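Local coordinates for protein CDP-archaeol synthase (Aeropyrum pernix K1, PDB 5GUF) that catalyses, in the membrane, the magnesium-dependent transfer of CMP from CTP to the archaeal lipid precursor 2,3-bis-(O-geranylgeranyl)-sn-glycerol 1-phosphate, giving CDP-archaeol and diphosphate, at residues P23-N28 and L124-G129; A86-A91 and I135-T140; G129-S134 and Y139-R144. All coordinates share one frame; numbering follows the deposited sequence.

In the fold
Helix 121-136 takes part in all three contacts. Interaction 1 packs it on helix 14-29, at the end nearer the nucleotide; the centre of this contact lies about 2 Å from the centre of the chain, and the side chain of Asn-28 is about 5 Å from a bound potassium ion and about 6 Å from CTP. Interactions 2 and 3 have their centres 9 Å apart and lie 13 and 12 Å from that of interaction 1. They share Tyr-139, in the turn after the helix, whose side chain is about 8 Å from one of the bound magnesium ions. Interaction 1 meets interaction 3 through Ala-24 CB and Ala-130 CB, 3.6 Å apart, and meets interaction 2 where Pro-23 packs on Ser-89.

Interaction 1 (P23-N28 and L124-G129); sequences PAMIAN and LDFYLG
One face of the Phe-126 ring carries the side-chain amide of Asn-28; over the centre of the opposite face sits CB of its own neighbour Tyr-127. Amide and ring lie almost flat on each other, their planes 5° apart, with Asn-28 ND2 shifted toward the rim and 3.4 Å from Phe-126 CD1. Asn-28 CB adds a CH-pi contact, 3.9 Å from the ring centroid. The CD2 and CE2 atoms of the ring meet the backbone of Ala-24 and Met-25 obliquely: Met-25 CA is 3.9 Å from Phe-126 CE2, and Ala-24 O is the same distance from Phe-126 CD2. Phe-126 holds CG between its backbone N and carbonyl carbon (chi1 84°), which swings the ring across to the other helix. Asn-28 OD1 accepts a bond of 2.5 Å from a water that also donates, at 3.2 Å, to Asp-125 OD1. That same carboxylate oxygen takes the backbone N of Phe-126 from above its plane, so the residue before the ring is tied both to the ring's own backbone and, through water, to the amide stacked on it. Val-153 of helix 143-161 also touches Phe-126, while Asp-125 touches Asp-100, a residue of the CTP pocket. With axes 9.9 Å apart, the segments belong to a roughly antiparallel pair of helices predicted to span the membrane, crossing at 137° beside the potassium and CTP site.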
loop_
_atom_site.group_PDB
_atom_site.type_symbol
_atom_site.label_atom_id
_atom_site.label_comp_id
_atom_site.label_asym_id
_atom_site.label_seq_id
_atom_site.Cartn_x
_atom_site.Cartn_y
_atom_site.Cartn_z
ATOM N N PRO A 23 8.635 18.995 1.048
ATOM C CA PRO A 23 7.567 19.797 1.674
ATOM C C PRO A 23 6.379 18.974 2.136
ATOM O O PRO A 23 5.807 19.265 3.192
ATOM C CB PRO A 23 7.180 20.784 0.562
ATOM C CG PRO A 23 8.467 20.978 -0.182
ATOM C CD PRO A 23 9.169 19.638 -0.166
ATOM N N ALA A 24 5.984 17.954 1.369
ATOM C CA ALA A 24 4.879 17.088 1.777
ATOM C C ALA A 24 5.248 16.267 3.011
ATOM O O ALA A 24 4.461 16.160 3.957
ATOM C CB ALA A 24 4.489 16.169 0.615
ATOM N N MET A 25 6.438 15.658 2.998
ATOM C CA MET A 25 6.937 14.936 4.163
ATOM C C MET A 25 6.930 15.828 5.400
ATOM O O MET A 25 6.529 15.404 6.490
ATOM C CB MET A 25 8.353 14.432 3.893
ATOM C CG MET A 25 8.428 13.219 2.983
ATOM S SD MET A 25 10.134 12.676 2.719
ATOM C CE MET A 25 10.520 13.493 1.182
ATOM N N ILE A 26 7.356 17.082 5.235
ATOM C CA ILE A 26 7.397 18.005 6.357
ATOM C C ILE A 26 5.990 18.450 6.739
ATOM O O ILE A 26 5.672 18.589 7.923
ATOM C CB ILE A 26 8.325 19.190 6.035
ATOM C CG1 ILE A 26 9.772 18.738 6.245
ATOM C CG2 ILE A 26 8.029 20.360 6.950
ATOM C CD1 ILE A 26 10.797 19.577 5.552
ATOM N N ALA A 27 5.120 18.667 5.753
ATOM C CA ALA A 27 3.728 18.962 6.071
ATOM C C ALA A 27 3.083 17.801 6.817
ATOM O O ALA A 27 2.311 18.012 7.753
ATOM C CB ALA A 27 2.943 19.277 4.798
ATOM N N ASN A 28 3.418 16.569 6.436
ATOM C CA ASN A 28 2.791 15.409 7.054
ATOM C C ASN A 28 3.298 15.162 8.470
ATOM O O ASN A 28 2.556 14.625 9.299
ATOM C CB ASN A 28 3.035 14.176 6.192
ATOM C CG ASN A 28 2.508 12.923 6.819
ATOM O OD1 ASN A 28 1.313 12.802 7.080
ATOM N ND2 ASN A 28 3.400 11.982 7.092
ATOM N N LEU A 124 1.480 6.075 3.575
ATOM C CA LEU A 124 1.500 6.441 2.171
ATOM C C LEU A 124 0.378 7.385 1.746
ATOM O O LEU A 124 0.478 7.978 0.664
ATOM C CB LEU A 124 1.467 5.173 1.310
ATOM C CG LEU A 124 2.771 4.373 1.367
ATOM C CD1 LEU A 124 2.746 3.223 0.375
ATOM C CD2 LEU A 124 3.983 5.279 1.115
ATOM N N ASP A 125 -0.660 7.573 2.574
ATOM C CA ASP A 125 -1.810 8.385 2.175
ATOM C C ASP A 125 -1.400 9.810 1.816
ATOM O O ASP A 125 -1.889 10.375 0.835
ATOM C CB ASP A 125 -2.851 8.397 3.299
ATOM C CG ASP A 125 -2.242 8.758 4.679
ATOM O OD1 ASP A 125 -1.025 9.071 4.778
ATOM O OD2 ASP A 125 -2.987 8.733 5.680
ATOM N N PHE A 126 -0.527 10.412 2.612
ATOM C CA PHE A 126 -0.070 11.766 2.324
ATOM C C PHE A 126 0.796 11.797 1.067
ATOM O O PHE A 126 0.773 12.785 0.322
ATOM C CB PHE A 126 0.715 12.324 3.524
ATOM C CG PHE A 126 2.140 11.905 3.527
ATOM C CD1 PHE A 126 2.514 10.698 4.082
ATOM C CD2 PHE A 126 3.112 12.677 2.895
ATOM C CE1 PHE A 126 3.839 10.285 4.043
ATOM C CE2 PHE A 126 4.427 12.252 2.845
ATOM C CZ PHE A 126 4.782 11.055 3.436
ATOM N N TYR A 127 1.580 10.738 0.841
ATOM C CA TYR A 127 2.414 10.659 -0.351
ATOM C C TYR A 127 1.570 10.615 -1.615
ATOM O O TYR A 127 1.921 11.245 -2.622
ATOM C CB TYR A 127 3.323 9.432 -0.268
ATOM C CG TYR A 127 4.051 9.099 -1.548
ATOM C CD1 TYR A 127 5.122 9.865 -1.977
ATOM C CD2 TYR A 127 3.669 8.008 -2.330
ATOM C CE1 TYR A 127 5.795 9.563 -3.148
ATOM C CE2 TYR A 127 4.338 7.701 -3.505
ATOM C CZ TYR A 127 5.398 8.493 -3.908
ATOM O OH TYR A 127 6.082 8.209 -5.074
ATOM N N LEU A 128 0.445 9.892 -1.569
ATOM C CA LEU A 128 -0.451 9.739 -2.714
ATOM C C LEU A 128 -1.217 11.025 -3.010
ATOM O O LEU A 128 -1.412 11.376 -4.179
ATOM C CB LEU A 128 -1.426 8.581 -2.449
ATOM C CG LEU A 128 -0.829 7.164 -2.377
ATOM C CD1 LEU A 128 -1.804 6.137 -1.794
ATOM C CD2 LEU A 128 -0.343 6.720 -3.765
ATOM N N GLY A 129 -1.672 11.732 -1.974
ATOM C CA GLY A 129 -2.250 13.049 -2.200
ATOM C C GLY A 129 -1.250 14.031 -2.797
ATOM O O GLY A 129 -1.557 14.756 -3.746
HETATM O O HOH W 1 0.206 10.525 7.368
#

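Interaction 2 (A86-A91 and I135-T140); sequences AVHSPA and IALGYT
His-88 of helix 84-109 meets Leu-137 and Tyr-139 where helix 121-136 gives way to a Schellman motif. Gly-138 makes that turn with a positive phi of 114°, and its N bonds back to Ile-135 O, one of the two bonds of the motif. The tight part of the contact gathers round the buried histidine and has a polar and an apolar half. In the polar half, His-88 and Tyr-139 share a hydrogen bond in which either partner could be the donor, with an angle of 152° at the hydrogen. The tyrosine oxygen comes in at the edge of the imidazole, in its plane, and the two rings stand steeply to each other, their planes at 83°. In the apolar half, Leu-137 lies alongside His-88 with the two side chains pointing opposite ways; Leu-137 CD1 ends 3.6 Å from His-88 CB and 3.7 Å from His-88 CG. Trp-9 also meets the Tyr-139 ring, and Leu-20 of helix 14-29 and Leu-85 touch it, so the turn is built into the bundle between several elements. The loose side is the partly exposed margin, where Ala-91 CB only grazes the same methyl of Leu-137, at 4.5 Å from CD1. Back in the buried part, His-88 ND1 and Tyr-139 OH are 2.7 Å apart.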
loop_
_atom_site.group_PDB
_atom_site.type_symbol
_atom_site.label_atom_id
_atom_site.label_comp_id
_atom_site.label_asym_id
_atom_site.label_seq_id
_atom_site.Cartn_x
_atom_site.Cartn_y
_atom_site.Cartn_z
ATOM N N ALA A 86 8.937 27.099 -4.817
ATOM C CA ALA A 86 8.343 27.913 -3.768
ATOM C C ALA A 86 6.872 28.169 -4.031
ATOM O O ALA A 86 6.111 28.395 -3.087
ATOM C CB ALA A 86 9.088 29.238 -3.615
ATOM N N VAL A 87 6.466 28.138 -5.292
ATOM C CA VAL A 87 5.070 28.326 -5.656
ATOM C C VAL A 87 4.288 27.022 -5.558
ATOM O O VAL A 87 3.136 27.020 -5.134
ATOM C CB VAL A 87 5.009 28.924 -7.076
ATOM C CG1 VAL A 87 3.565 28.947 -7.614
ATOM C CG2 VAL A 87 5.627 30.311 -7.076
ATOM N N HIS A 88 4.908 25.901 -5.935
ATOM C CA HIS A 88 4.227 24.610 -5.978
ATOM C C HIS A 88 4.117 23.946 -4.606
ATOM O O HIS A 88 3.142 23.219 -4.342
ATOM C CB HIS A 88 4.977 23.672 -6.917
ATOM C CG HIS A 88 4.863 24.043 -8.359
ATOM N ND1 HIS A 88 5.700 23.527 -9.328
ATOM C CD2 HIS A 88 4.000 24.866 -9.003
ATOM C CE1 HIS A 88 5.364 24.026 -10.503
ATOM N NE2 HIS A 88 4.330 24.833 -10.335
ATOM N N SER A 89 5.119 24.144 -3.743
ATOM C CA SER A 89 5.169 23.391 -2.493
ATOM C C SER A 89 3.969 23.649 -1.592
ATOM O O SER A 89 3.528 22.700 -0.920
ATOM C CB SER A 89 6.476 23.683 -1.750
ATOM O OG SER A 89 7.597 23.218 -2.501
ATOM N N PRO A 90 3.399 24.860 -1.519
ATOM C CA PRO A 90 2.146 25.001 -0.758
ATOM C C PRO A 90 1.029 24.097 -1.267
ATOM O O PRO A 90 0.369 23.428 -0.459
ATOM C CB PRO A 90 1.799 26.493 -0.918
ATOM C CG PRO A 90 3.133 27.163 -1.167
ATOM C CD PRO A 90 3.908 26.168 -1.993
ATOM N N ALA A 91 0.798 24.058 -2.587
ATOM C CA ALA A 91 -0.235 23.173 -3.123
ATOM C C ALA A 91 0.079 21.710 -2.818
ATOM O O ALA A 91 -0.821 20.942 -2.461
ATOM C CB ALA A 91 -0.390 23.383 -4.632
ATOM N N ILE A 135 1.142 15.892 -10.050
ATOM C CA ILE A 135 0.719 15.557 -11.412
ATOM C C ILE A 135 -0.311 16.559 -11.922
ATOM O O ILE A 135 -0.222 17.031 -13.055
ATOM C CB ILE A 135 0.177 14.117 -11.461
ATOM C CG1 ILE A 135 1.327 13.112 -11.273
ATOM C CG2 ILE A 135 -0.627 13.889 -12.751
ATOM C CD1 ILE A 135 0.872 11.674 -11.081
ATOM N N ALA A 136 -1.285 16.934 -11.088
ATOM C CA ALA A 136 -2.164 18.035 -11.469
ATOM C C ALA A 136 -1.385 19.327 -11.762
ATOM O O ALA A 136 -1.838 20.157 -12.560
ATOM C CB ALA A 136 -3.197 18.271 -10.379
ATOM N N LEU A 137 -0.219 19.521 -11.136
ATOM C CA LEU A 137 0.557 20.723 -11.404
ATOM C C LEU A 137 1.313 20.653 -12.723
ATOM O O LEU A 137 1.838 21.678 -13.169
ATOM C CB LEU A 137 1.548 20.988 -10.264
ATOM C CG LEU A 137 0.997 21.512 -8.930
ATOM C CD1 LEU A 137 2.128 21.651 -7.925
ATOM C CD2 LEU A 137 0.248 22.843 -9.077
ATOM N N GLY A 138 1.404 19.482 -13.349
ATOM C CA GLY A 138 2.134 19.352 -14.592
ATOM C C GLY A 138 3.381 18.499 -14.536
ATOM O O GLY A 138 4.047 18.359 -15.564
ATOM N N TYR A 139 3.728 17.922 -13.387
ATOM C CA TYR A 139 4.877 17.031 -13.292
ATOM C C TYR A 139 4.549 15.653 -13.853
ATOM O O TYR A 139 3.464 15.112 -13.630
ATOM C CB TYR A 139 5.332 16.880 -11.828
ATOM C CG TYR A 139 5.943 18.128 -11.244
ATOM C CD1 TYR A 139 7.301 18.390 -11.387
ATOM C CD2 TYR A 139 5.159 19.059 -10.575
ATOM C CE1 TYR A 139 7.860 19.540 -10.860
ATOM C CE2 TYR A 139 5.705 20.204 -10.070
ATOM C CZ TYR A 139 7.050 20.441 -10.214
ATOM O OH TYR A 139 7.574 21.588 -9.694
ATOM N N THR A 140 5.507 15.056 -14.539
ATOM C CA THR A 140 5.392 13.669 -14.951
ATOM C C THR A 140 6.363 12.843 -14.127
ATOM O O THR A 140 7.549 13.173 -14.050
ATOM C CB THR A 140 5.678 13.496 -16.445
ATOM O OG1 THR A 140 4.591 14.047 -17.200
ATOM C CG2 THR A 140 5.855 12.002 -16.811
#

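Interaction 3 (G129-S134 and Y139-R144); sequences GALAVS and YTWTPR
Two hydrogen bonds join Ser-134, in the last turns of helix 121-136, to the chain that leaves it. In the first, the backbone N of Tyr-139 donates to Ser-134 O over 3.0 Å, the second bond of the Schellman motif at Gly-138. Ser-134 O also lies at the edge of the Tyr-139 ring, in its plane and 3.2 Å from Tyr-139 CD2. In the second, Trp-141 NE1 donates to Ser-134 OG over 2.9 Å; the oxygen is tilted from the indole plane, and the N-H...O angle of 143° makes the bond somewhat bent. The serine hydroxyl is in turn a donor, giving a hydrogen bond to Leu-131 O one turn back at 2.9 Å. With OG held between its own backbone N and carbonyl carbon (chi1 82°), it can serve the helix carbonyl and the indole at once, and its role as acceptor for one and donor to the other fixes its rotation.

The apolar part is a CH-pi contact. Leu-131 CD1 stands over the face of the indole, 3.4 Å from the centroid of its five-membered ring and only 12° off the normal. Leucine and indole cross obliquely, the methyl touching the bond shared by the two rings, with Trp-141 CE2 and CD2 nearest. Ala-17 and Leu-20 of helix 14-29, together with Tyr-127, also touch this tryptophan. Thr-142 caps the start of helix 143-161 by bonding Val-145 N, and near that start Pro-143 and Arg-144 pack against Arg-144 and Pro-143 of the second subunit. A short turn and strand 140-141 thus link helix 121-136 to helix 143-161, and the strand pairs in parallel with strand 10-11, whose Arg-10 belongs to a magnesium site with Asp-8, Asp-12 and Glu-16.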
loop_
_atom_site.group_PDB
_atom_site.type_symbol
_atom_site.label_atom_id
_atom_site.label_comp_id
_atom_site.label_asym_id
_atom_site.label_seq_id
_atom_site.Cartn_x
_atom_site.Cartn_y
_atom_site.Cartn_z
ATOM N N GLY A 129 -1.672 11.732 -1.974
ATOM C CA GLY A 129 -2.250 13.049 -2.200
ATOM C C GLY A 129 -1.250 14.031 -2.797
ATOM O O GLY A 129 -1.557 14.756 -3.746
ATOM N N ALA A 130 -0.040 14.070 -2.242
ATOM C CA ALA A 130 0.981 14.982 -2.749
ATOM C C ALA A 130 1.372 14.623 -4.178
ATOM O O ALA A 130 1.466 15.497 -5.050
ATOM C CB ALA A 130 2.204 14.961 -1.831
ATOM N N LEU A 131 1.574 13.330 -4.435
ATOM C CA LEU A 131 1.835 12.852 -5.790
ATOM C C LEU A 131 0.726 13.253 -6.764
ATOM O O LEU A 131 1.012 13.683 -7.890
ATOM C CB LEU A 131 2.008 11.332 -5.775
ATOM C CG LEU A 131 2.250 10.654 -7.119
ATOM C CD1 LEU A 131 3.708 10.820 -7.530
ATOM C CD2 LEU A 131 1.904 9.189 -6.996
ATOM N N ALA A 132 -0.543 13.111 -6.353
ATOM C CA ALA A 132 -1.653 13.508 -7.216
ATOM C C ALA A 132 -1.577 14.985 -7.556
ATOM O O ALA A 132 -1.805 15.370 -8.709
ATOM C CB ALA A 132 -3.004 13.190 -6.562
ATOM N N VAL A 133 -1.263 15.827 -6.565
ATOM C CA VAL A 133 -1.203 17.271 -6.792
ATOM C C VAL A 133 -0.031 17.625 -7.695
ATOM O O VAL A 133 -0.157 18.451 -8.606
ATOM C CB VAL A 133 -1.139 18.025 -5.446
ATOM C CG1 VAL A 133 -0.801 19.491 -5.648
ATOM C CG2 VAL A 133 -2.463 17.912 -4.719
ATOM N N SER A 134 1.126 17.008 -7.472
ATOM C CA SER A 134 2.255 17.286 -8.353
ATOM C C SER A 134 1.910 16.962 -9.813
ATOM O O SER A 134 2.310 17.691 -10.725
ATOM C CB SER A 134 3.490 16.514 -7.884
ATOM O OG SER A 134 3.479 15.177 -8.333
ATOM N N TYR A 139 3.728 17.922 -13.387
ATOM C CA TYR A 139 4.877 17.031 -13.292
ATOM C C TYR A 139 4.549 15.653 -13.853
ATOM O O TYR A 139 3.464 15.112 -13.630
ATOM C CB TYR A 139 5.332 16.880 -11.828
ATOM C CG TYR A 139 5.943 18.128 -11.244
ATOM C CD1 TYR A 139 7.301 18.390 -11.387
ATOM C CD2 TYR A 139 5.159 19.059 -10.575
ATOM C CE1 TYR A 139 7.860 19.540 -10.860
ATOM C CE2 TYR A 139 5.705 20.204 -10.070
ATOM C CZ TYR A 139 7.050 20.441 -10.214
ATOM O OH TYR A 139 7.574 21.588 -9.694
ATOM N N THR A 140 5.507 15.056 -14.539
ATOM C CA THR A 140 5.392 13.669 -14.951
ATOM C C THR A 140 6.363 12.843 -14.127
ATOM O O THR A 140 7.549 13.173 -14.050
ATOM C CB THR A 140 5.678 13.496 -16.445
ATOM O OG1 THR A 140 4.591 14.047 -17.200
ATOM C CG2 THR A 140 5.855 12.002 -16.811
ATOM N N TRP A 141 5.857 11.780 -13.505
ATOM C CA TRP A 141 6.685 10.841 -12.764
ATOM C C TRP A 141 6.960 9.623 -13.632
ATOM O O TRP A 141 6.086 9.181 -14.373
ATOM C CB TRP A 141 5.994 10.399 -11.472
ATOM C CG TRP A 141 5.956 11.460 -10.417
ATOM C CD1 TRP A 141 5.275 12.634 -10.469
ATOM C CD2 TRP A 141 6.650 11.455 -9.168
ATOM N NE1 TRP A 141 5.495 13.360 -9.334
ATOM C CE2 TRP A 141 6.337 12.660 -8.514
ATOM C CE3 TRP A 141 7.495 10.544 -8.532
ATOM C CZ2 TRP A 141 6.825 12.976 -7.247
ATOM C CZ3 TRP A 141 7.985 10.860 -7.276
ATOM C CH2 TRP A 141 7.650 12.066 -6.649
ATOM N N THR A 142 8.161 9.092 -13.550
ATOM C CA THR A 142 8.259 7.726 -14.036
ATOM C C THR A 142 7.690 6.770 -12.989
ATOM O O THR A 142 7.775 7.033 -11.779
ATOM C CB THR A 142 9.703 7.340 -14.346
ATOM O OG1 THR A 142 10.460 7.355 -13.136
ATOM C CG2 THR A 142 10.313 8.326 -15.351
ATOM N N PRO A 143 7.083 5.668 -13.436
ATOM C CA PRO A 143 6.556 4.692 -12.471
ATOM C C PRO A 143 7.615 4.181 -11.523
ATOM O O PRO A 143 7.331 4.001 -10.336
ATOM C CB PRO A 143 6.002 3.575 -13.371
ATOM C CG PRO A 143 5.719 4.248 -14.680
ATOM C CD PRO A 143 6.778 5.309 -14.833
ATOM N N ARG A 144 8.837 3.950 -12.012
ATOM C CA ARG A 144 9.892 3.428 -11.149
ATOM C C ARG A 144 10.219 4.398 -10.022
ATOM O O ARG A 144 10.358 3.993 -8.863
ATOM C CB ARG A 144 11.150 3.128 -11.966
ATOM C CG ARG A 144 12.331 2.750 -11.088
ATOM C CD ARG A 144 13.587 2.368 -11.854
ATOM N NE ARG A 144 13.380 1.219 -12.747
ATOM C CZ ARG A 144 13.470 -0.066 -12.390
ATOM N NH1 ARG A 144 13.722 -0.420 -11.130
ATOM N NH2 ARG A 144 13.271 -1.006 -13.298
#